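Local coordinates for cytosol aminopeptidase (Coxiella burnetii, PDB 3IJ3), which probably removes amino acids from the N-terminal ends of peptides, as a manganese-dependent metalloaminopeptidase of the M17 family, at residues 39-44 / 85-90; 171-176 / 277-282; 232-237 / 295-300. One frame throughout, in Å; residues are numbered along the deposited sequence.

Contact 1: residues 39-44 / 85-90; sequences PIQPMM and LQRVLL
Gln41 swings CG trans to its backbone nitrogen (chi1 177°) and stays extended beyond it, while Arg87 bends at chi3 (-53°); together these torsions bring an amide and a guanidinium to one place above the strand pair. The two flat groups stand almost upright to each other, their planes 83° apart. Gln41 OE1 lies 2.8 Å from Arg87 NH1, approaching the guanidinium obliquely. Pro39 meets the same cation differently: its ring crosses the arginine at about a right angle, with CG 3.7 Å from Arg87 CZ and over the centre of one guanidinium face. The proline is also packed against the backbone, CD being 3.2 Å from Gln86 O.

Beneath these groups runs a parallel ladder. Val88 N donates to Pro39 O at 2.9 Å, and Gln41 N to Val88 O at 2.9 Å. Leu90 N then bonds to Gln41 O at 2.9 Å, and Met43 N closes the series on Leu90 O at 2.8 Å, more bent than the others. Pro42, which lacks an N-H, breaks no rung, since strand 39-43 donates through Gln41 and Met43. Ile40, Pro42, Val88 and Leu90 share one face, where Phe113 touches Ile40 and Val88; on the other, Trp51 of helix 48-52 touches Gln41, Leu89, Met43 and Arg87.

Strand 38-43 continues the sheet through Ile40, which bonds to Gln114. On the far side of 85-91, two residues, Gln86 and Arg87, lie opposite the single Ile78 of strand 75-79, a classic beta bulge. The whole is a parallel strand pair inside the mixed, helix-flanked sheet of the M17 N-terminal domain.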
# COMPACT_ATOMS: atom_id res chain seq x y z
N PRO A 39 -16.03 53.22 14.54
CA PRO A 39 -16.75 52.12 15.15
C PRO A 39 -16.95 50.91 14.23
O PRO A 39 -17.17 51.06 13.03
CB PRO A 39 -18.11 52.73 15.50
CG PRO A 39 -18.29 53.85 14.49
CD PRO A 39 -16.89 54.40 14.30
N ILE A 40 -16.84 49.72 14.83
CA ILE A 40 -17.13 48.44 14.18
C ILE A 40 -18.36 47.95 14.93
O ILE A 40 -18.34 47.81 16.16
CB ILE A 40 -16.00 47.44 14.31
CG1 ILE A 40 -14.75 47.95 13.59
CG2 ILE A 40 -16.43 46.11 13.74
CD1 ILE A 40 -13.51 47.05 13.79
N GLN A 41 -19.43 47.66 14.20
CA GLN A 41 -20.69 47.24 14.82
C GLN A 41 -21.18 45.91 14.27
O GLN A 41 -21.35 45.77 13.07
CB GLN A 41 -21.74 48.32 14.54
CG GLN A 41 -23.16 48.02 15.06
CD GLN A 41 -24.12 49.13 14.79
OE1 GLN A 41 -23.73 50.20 14.28
NE2 GLN A 41 -25.40 48.91 15.11
N PRO A 42 -21.45 44.93 15.16
CA PRO A 42 -21.97 43.67 14.66
C PRO A 42 -23.42 43.83 14.19
O PRO A 42 -24.17 44.67 14.71
CB PRO A 42 -21.89 42.74 15.88
CG PRO A 42 -22.06 43.65 17.04
CD PRO A 42 -21.35 44.93 16.64
N MET A 43 -23.80 43.02 13.21
CA MET A 43 -25.12 43.11 12.62
C MET A 43 -25.59 41.76 12.10
O MET A 43 -24.82 40.99 11.55
CB MET A 43 -25.06 44.12 11.46
CG MET A 43 -26.39 44.42 10.73
SD MET A 43 -27.65 45.08 11.81
CE MET A 43 -26.97 46.63 12.40
N MET A 44 -26.87 41.48 12.30
CA MET A 44 -27.49 40.28 11.76
C MET A 44 -28.54 40.76 10.77
O MET A 44 -29.04 41.88 10.89
CB MET A 44 -28.09 39.40 12.86
CG MET A 44 -27.06 38.79 13.77
SD MET A 44 -27.71 37.50 14.82
CE MET A 44 -27.97 36.17 13.64
N LEU A 85 -13.75 56.99 6.33
CA LEU A 85 -14.57 55.88 6.85
C LEU A 85 -15.35 56.31 8.10
O LEU A 85 -14.76 56.78 9.09
CB LEU A 85 -13.67 54.67 7.13
CG LEU A 85 -14.23 53.26 7.39
CD1 LEU A 85 -15.04 52.76 6.22
CD2 LEU A 85 -13.10 52.26 7.67
N GLN A 86 -16.66 56.12 8.07
CA GLN A 86 -17.55 56.49 9.16
C GLN A 86 -17.75 55.31 10.15
O GLN A 86 -17.75 55.51 11.37
CB GLN A 86 -18.94 56.83 8.57
CG GLN A 86 -20.04 57.15 9.57
CD GLN A 86 -21.41 57.33 8.93
OE1 GLN A 86 -22.40 56.82 9.43
NE2 GLN A 86 -21.47 58.02 7.80
N ARG A 87 -17.91 54.11 9.61
CA ARG A 87 -18.26 52.93 10.41
C ARG A 87 -18.12 51.69 9.61
O ARG A 87 -18.20 51.72 8.39
CB ARG A 87 -19.75 53.05 10.83
CG ARG A 87 -20.44 51.80 11.44
CD ARG A 87 -21.93 52.11 11.79
NE ARG A 87 -22.01 53.30 12.63
CZ ARG A 87 -21.90 53.32 13.96
NH1 ARG A 87 -21.76 52.19 14.67
NH2 ARG A 87 -21.95 54.48 14.59
N VAL A 88 -17.91 50.57 10.28
CA VAL A 88 -17.86 49.29 9.60
C VAL A 88 -18.89 48.36 10.23
O VAL A 88 -18.91 48.15 11.44
CB VAL A 88 -16.46 48.64 9.65
CG1 VAL A 88 -16.48 47.23 9.00
CG2 VAL A 88 -15.43 49.53 8.94
N LEU A 89 -19.79 47.83 9.41
CA LEU A 89 -20.74 46.83 9.90
C LEU A 89 -20.10 45.46 9.67
O LEU A 89 -19.49 45.23 8.63
CB LEU A 89 -22.08 46.87 9.15
CG LEU A 89 -22.80 48.20 9.15
CD1 LEU A 89 -24.06 48.13 8.24
CD2 LEU A 89 -23.14 48.57 10.58
N LEU A 90 -20.20 44.58 10.65
CA LEU A 90 -19.70 43.20 10.54
C LEU A 90 -20.88 42.23 10.68
O LEU A 90 -21.57 42.20 11.71
CB LEU A 90 -18.67 42.89 11.64
CG LEU A 90 -18.19 41.44 11.78
CD1 LEU A 90 -17.38 40.99 10.55
CD2 LEU A 90 -17.40 41.25 13.12

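Contact 2: residues 171-176 / 277-282; sequences YLIRDL and AAHALG
Helices 171-176 and 277-282 pack nearly antiparallel, at 158° with their axes 9.1 Å apart at closest approach, and Ile173 and Ala278 are the facing pair, their CA atoms 5.2 Å apart. Ile173 sets CG1 beside its backbone nitrogen (chi1 -68°), which lays this branch against the opposite helix: CG1 reaches 3.5 Å from Ala278 O, and CD1 continues to 4.1 Å from Gly282 CA. With no side chain at Gly282, the isoleucine tip rests directly on the main chain. Its other branch turns to His279, where CG2 comes within 3.9 Å of CE1; the two side chains cross at about a right angle.

One turn further along, Leu176 uses a single methyl for two partners. CD1 touches Ala278 CB at 4.1 Å and Leu281 CD2 at 3.9 Å, the two leucines also crossing roughly at right angles. Leu172 touches Leu281 more loosely, CD2 to CD2 at 4.4 Å. Val196 of helix 186-200 lies against both Leu172 and Leu281, and Leu470 of helix 470-481 against both Ile173 and His279.

His279 ND1 bonds back to Gly275 O in the first turn of its own helix, and NE2 to Met468 N. This is consistent with a neutral ring carrying its proton on ND1, and fixes the rotation in which a ring carbon is offered to Ile173. Association between the segments thus rests on van der Waals packing of aliphatic side chains against each other, the main chain and an imidazole carbon, without polar bonds, while NE2 ties helix 275-289 to a neighbouring part of the catalytic domain.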
# COMPACT_ATOMS: atom_id res chain seq x y z
N TYR A 171 -0.30 33.53 21.53
CA TYR A 171 0.77 33.81 20.57
C TYR A 171 2.02 32.96 20.87
O TYR A 171 2.69 32.46 19.94
CB TYR A 171 1.13 35.28 20.57
CG TYR A 171 0.28 36.15 19.63
CD1 TYR A 171 -1.07 35.92 19.42
CD2 TYR A 171 0.85 37.27 19.04
CE1 TYR A 171 -1.84 36.77 18.58
CE2 TYR A 171 0.11 38.10 18.22
CZ TYR A 171 -1.23 37.85 17.98
OH TYR A 171 -1.93 38.75 17.16
N LEU A 172 2.35 32.82 22.16
CA LEU A 172 3.49 32.01 22.56
C LEU A 172 3.28 30.55 22.11
O LEU A 172 4.18 29.93 21.55
CB LEU A 172 3.71 32.07 24.07
CG LEU A 172 4.77 31.14 24.65
CD1 LEU A 172 6.15 31.49 24.06
CD2 LEU A 172 4.78 31.29 26.20
N ILE A 173 2.09 30.00 22.40
CA ILE A 173 1.76 28.62 22.02
C ILE A 173 1.87 28.44 20.51
O ILE A 173 2.49 27.49 20.03
CB ILE A 173 0.35 28.23 22.53
CG1 ILE A 173 0.36 28.15 24.05
CG2 ILE A 173 -0.12 26.89 21.95
CD1 ILE A 173 -1.01 28.01 24.69
N ARG A 174 1.26 29.37 19.77
CA ARG A 174 1.32 29.33 18.31
C ARG A 174 2.75 29.40 17.82
O ARG A 174 3.13 28.63 16.94
CB ARG A 174 0.49 30.45 17.70
CG ARG A 174 -1.02 30.24 17.83
CD ARG A 174 -1.75 31.47 17.33
NE ARG A 174 -3.19 31.28 17.26
CZ ARG A 174 -4.04 32.17 16.74
NH1 ARG A 174 -3.59 33.35 16.32
NH2 ARG A 174 -5.34 31.92 16.70
N ASP A 175 3.55 30.30 18.39
CA ASP A 175 4.96 30.47 17.99
C ASP A 175 5.78 29.20 18.24
O ASP A 175 6.54 28.77 17.35
CB ASP A 175 5.64 31.66 18.72
CG ASP A 175 5.21 33.04 18.21
OD1 ASP A 175 4.59 33.16 17.13
OD2 ASP A 175 5.55 34.04 18.89
N LEU A 176 5.64 28.60 19.42
CA LEU A 176 6.40 27.40 19.74
C LEU A 176 6.05 26.26 18.78
O LEU A 176 6.93 25.56 18.28
CB LEU A 176 6.17 26.98 21.20
CG LEU A 176 6.73 27.95 22.24
CD1 LEU A 176 6.28 27.52 23.68
CD2 LEU A 176 8.27 28.05 22.16
N ALA A 277 3.38 20.27 25.34
CA ALA A 277 4.32 21.02 26.16
C ALA A 277 3.99 22.51 26.04
O ALA A 277 3.99 23.25 27.04
CB ALA A 277 5.77 20.76 25.70
N ALA A 278 3.74 22.96 24.81
CA ALA A 278 3.40 24.40 24.62
C ALA A 278 2.15 24.77 25.40
O ALA A 278 2.08 25.85 26.03
CB ALA A 278 3.27 24.73 23.14
N HIS A 279 1.14 23.90 25.35
CA HIS A 279 -0.11 24.12 26.09
C HIS A 279 0.11 24.15 27.59
O HIS A 279 -0.43 25.02 28.29
CB HIS A 279 -1.15 23.05 25.74
CG HIS A 279 -1.88 23.33 24.48
ND1 HIS A 279 -1.27 23.29 23.23
CD2 HIS A 279 -3.16 23.69 24.26
CE1 HIS A 279 -2.16 23.61 22.31
NE2 HIS A 279 -3.31 23.86 22.91
N ALA A 280 0.88 23.18 28.10
CA ALA A 280 1.15 23.13 29.53
C ALA A 280 1.92 24.39 29.96
O ALA A 280 1.61 24.99 30.99
CB ALA A 280 1.91 21.84 29.89
N LEU A 281 2.91 24.81 29.15
CA LEU A 281 3.64 26.04 29.45
C LEU A 281 2.72 27.27 29.40
O LEU A 281 2.78 28.14 30.27
CB LEU A 281 4.81 26.22 28.46
CG LEU A 281 5.60 27.52 28.61
CD1 LEU A 281 6.18 27.68 30.05
CD2 LEU A 281 6.72 27.60 27.55
N GLY A 282 1.82 27.32 28.41
CA GLY A 282 0.90 28.46 28.29
C GLY A 282 -0.07 28.55 29.46
O GLY A 282 -0.27 29.64 30.02

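Contact 3: residues 232-237 / 295-300; sequences LIDLKW and RLRLLI. With SO4 (sulfate ion), chain G.
Leu235 and Leu298 meet at the middle of the apolar face, CB to CB at 4.1 Å. Ile233 and Ile300 lie side by side next to them, pointing the same way, with Ile233 CD1 4.0 Å from Ile300 CG2. At the other end Trp237 turns the edge of its indole to Leu296, CE3 being 4.0 Å from CB. Helices 186-200 and 275-289 cover this face: Val193 packs on Ile233 and Leu235, Ala280 on Leu298.

The backbones beneath are antiparallel. Ile233-Ile300, Leu235-Leu298 and Trp237-Leu296 are hydrogen-bonded pairs, each joined by two N-H to O bonds, six in all.

The opposite face is mostly polar, with Leu299 among its charged groups. Asp234 leans on Leu299, its CG 3.5 Å from CD2, and is gripped diagonally by the extended Arg297. The salt bridge is side-on and two-pronged: Arg297 NE reaches Asp234 OD1 at 2.9 Å and NH2 reaches OD2 at 2.8 Å. Both bonds are nearly straight (179° and 178°) and meet the syn sides of the oxygens, although the planes of the two groups are turned 30° apart. Lys236 NZ stands over the centre of one guanidinium face and Leu299 CD1 nearer the rim of the other. Glu345 and Glu349 also bind Arg297, and Glu349 pairs with Lys236, which should offset the gathered positive charge.

At the outer edge, a sulfate, probably from the crystallisation liquor, offers O3 to Lys236 NZ at 2.6 Å and Arg295 NH2 at 3.2 Å; Lys203 binds the same ion. Arg295 NH1 bonds to Gly238 O, just past strand 231-237. Strand 295-305 also runs parallel to 244-252, with helix 275-289 between them in the chain, a beta-alpha-beta crossover; 231-237 adds an antiparallel strand to this mixed sheet of the M17 catalytic domain.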
# COMPACT_ATOMS: atom_id res chain seq x y z
N LEU A 232 14.32 16.61 30.88
CA LEU A 232 13.08 16.84 31.58
C LEU A 232 13.15 18.23 32.17
O LEU A 232 14.11 18.58 32.85
CB LEU A 232 12.84 15.81 32.68
CG LEU A 232 11.62 16.03 33.58
CD1 LEU A 232 10.30 15.91 32.80
CD2 LEU A 232 11.66 15.07 34.74
N ILE A 233 12.15 19.04 31.85
CA ILE A 233 12.02 20.40 32.39
C ILE A 233 11.05 20.34 33.58
O ILE A 233 9.95 19.82 33.43
CB ILE A 233 11.43 21.34 31.32
CG1 ILE A 233 12.31 21.34 30.08
CG2 ILE A 233 11.25 22.79 31.86
CD1 ILE A 233 11.57 21.77 28.81
N ASP A 234 11.43 20.94 34.72
CA ASP A 234 10.64 20.92 35.97
C ASP A 234 10.61 22.32 36.56
O ASP A 234 11.62 22.79 37.08
CB ASP A 234 11.30 19.91 36.92
CG ASP A 234 10.50 19.64 38.22
OD1 ASP A 234 9.45 20.24 38.44
OD2 ASP A 234 10.97 18.78 39.03
N LEU A 235 9.49 23.01 36.39
CA LEU A 235 9.29 24.36 36.89
C LEU A 235 8.37 24.38 38.09
O LEU A 235 7.37 23.64 38.13
CB LEU A 235 8.73 25.27 35.77
CG LEU A 235 8.26 26.71 36.12
CD1 LEU A 235 8.23 27.61 34.88
CD2 LEU A 235 6.86 26.70 36.78
N LYS A 236 8.70 25.23 39.08
CA LYS A 236 7.85 25.40 40.25
C LYS A 236 7.64 26.88 40.56
O LYS A 236 8.53 27.70 40.39
CB LYS A 236 8.41 24.70 41.49
CG LYS A 236 8.32 23.19 41.40
CD LYS A 236 8.79 22.47 42.64
CE LYS A 236 8.35 21.00 42.57
NZ LYS A 236 8.71 20.21 43.80
N TRP A 237 6.44 27.19 41.05
CA TRP A 237 6.06 28.55 41.42
C TRP A 237 4.96 28.54 42.44
O TRP A 237 4.14 27.64 42.47
CB TRP A 237 5.57 29.29 40.16
CG TRP A 237 4.94 30.64 40.36
CD1 TRP A 237 5.54 31.83 40.22
CD2 TRP A 237 3.56 30.91 40.70
NE1 TRP A 237 4.65 32.86 40.46
CE2 TRP A 237 3.42 32.32 40.74
CE3 TRP A 237 2.44 30.12 40.94
CZ2 TRP A 237 2.20 32.95 41.04
CZ3 TRP A 237 1.23 30.73 41.25
CH2 TRP A 237 1.12 32.13 41.29
N ARG A 295 0.12 26.07 44.29
CA ARG A 295 1.53 25.70 44.21
C ARG A 295 1.63 24.99 42.86
O ARG A 295 1.21 23.85 42.71
CB ARG A 295 1.93 24.80 45.37
CG ARG A 295 3.36 24.30 45.34
CD ARG A 295 4.42 25.41 45.23
NE ARG A 295 5.77 24.84 45.31
CZ ARG A 295 6.91 25.53 45.29
NH1 ARG A 295 6.91 26.87 45.18
NH2 ARG A 295 8.07 24.87 45.40
N LEU A 296 2.18 25.70 41.88
CA LEU A 296 2.27 25.23 40.51
C LEU A 296 3.55 24.47 40.23
O LEU A 296 4.64 24.87 40.67
CB LEU A 296 2.22 26.42 39.56
CG LEU A 296 2.45 26.16 38.05
CD1 LEU A 296 1.30 25.33 37.48
CD2 LEU A 296 2.59 27.51 37.34
N ARG A 297 3.41 23.36 39.52
CA ARG A 297 4.56 22.63 39.04
C ARG A 297 4.25 22.31 37.58
O ARG A 297 3.11 21.98 37.24
CB ARG A 297 4.80 21.36 39.84
CG ARG A 297 5.99 20.58 39.37
CD ARG A 297 6.17 19.30 40.17
NE ARG A 297 7.51 18.75 40.03
CZ ARG A 297 7.90 17.60 40.58
NH1 ARG A 297 7.04 16.85 41.27
NH2 ARG A 297 9.16 17.19 40.44
N LEU A 298 5.25 22.45 36.72
CA LEU A 298 5.15 22.14 35.30
C LEU A 298 6.27 21.17 34.93
O LEU A 298 7.45 21.46 35.16
CB LEU A 298 5.27 23.41 34.46
CG LEU A 298 5.50 23.26 32.95
CD1 LEU A 298 4.23 22.71 32.24
CD2 LEU A 298 5.88 24.60 32.34
N LEU A 299 5.88 20.00 34.40
CA LEU A 299 6.80 18.96 33.99
C LEU A 299 6.67 18.71 32.51
O LEU A 299 5.57 18.40 32.02
CB LEU A 299 6.51 17.66 34.77
CG LEU A 299 6.90 17.67 36.24
CD1 LEU A 299 6.15 16.58 37.02
CD2 LEU A 299 8.43 17.48 36.35
N ILE A 300 7.78 18.88 31.78
CA ILE A 300 7.81 18.65 30.33
C ILE A 300 8.97 17.73 29.92
O ILE A 300 10.15 18.13 30.02
CB ILE A 300 7.94 19.97 29.54
CG1 ILE A 300 6.71 20.85 29.73
CG2 ILE A 300 8.21 19.70 28.05
CD1 ILE A 300 6.90 22.32 29.22
S SO4 G . 9.70 21.78 46.63
O1 SO4 G . 10.64 22.62 45.89
O2 SO4 G . 9.45 22.37 47.94
O3 SO4 G . 8.44 21.71 45.90
O4 SO4 G . 10.24 20.44 46.81

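Overall arrangement
Contacts 2 and 3 belong to one body, the catalytic domain: helix 275-289 supplies a segment to contact 2 and also packs on the sheet of contact 3, with Ala277 CB 3.5 Å from Ile300 CG2. Their segments alternate along the chain. Contact 1 stands apart in the N-terminal domain, its centre about 33 Å from that of contact 2 and about 45 Å from that of contact 3. All three are largely buried, but contact 2 is nearest the chain's centre and has no polar bond between its segments. Of the two strand pairs, parallel contact 1 has one mixed face, where Gln41 and Arg87 lie beside Leu89, while the charged face of antiparallel contact 3 has a salt bridge across its segments.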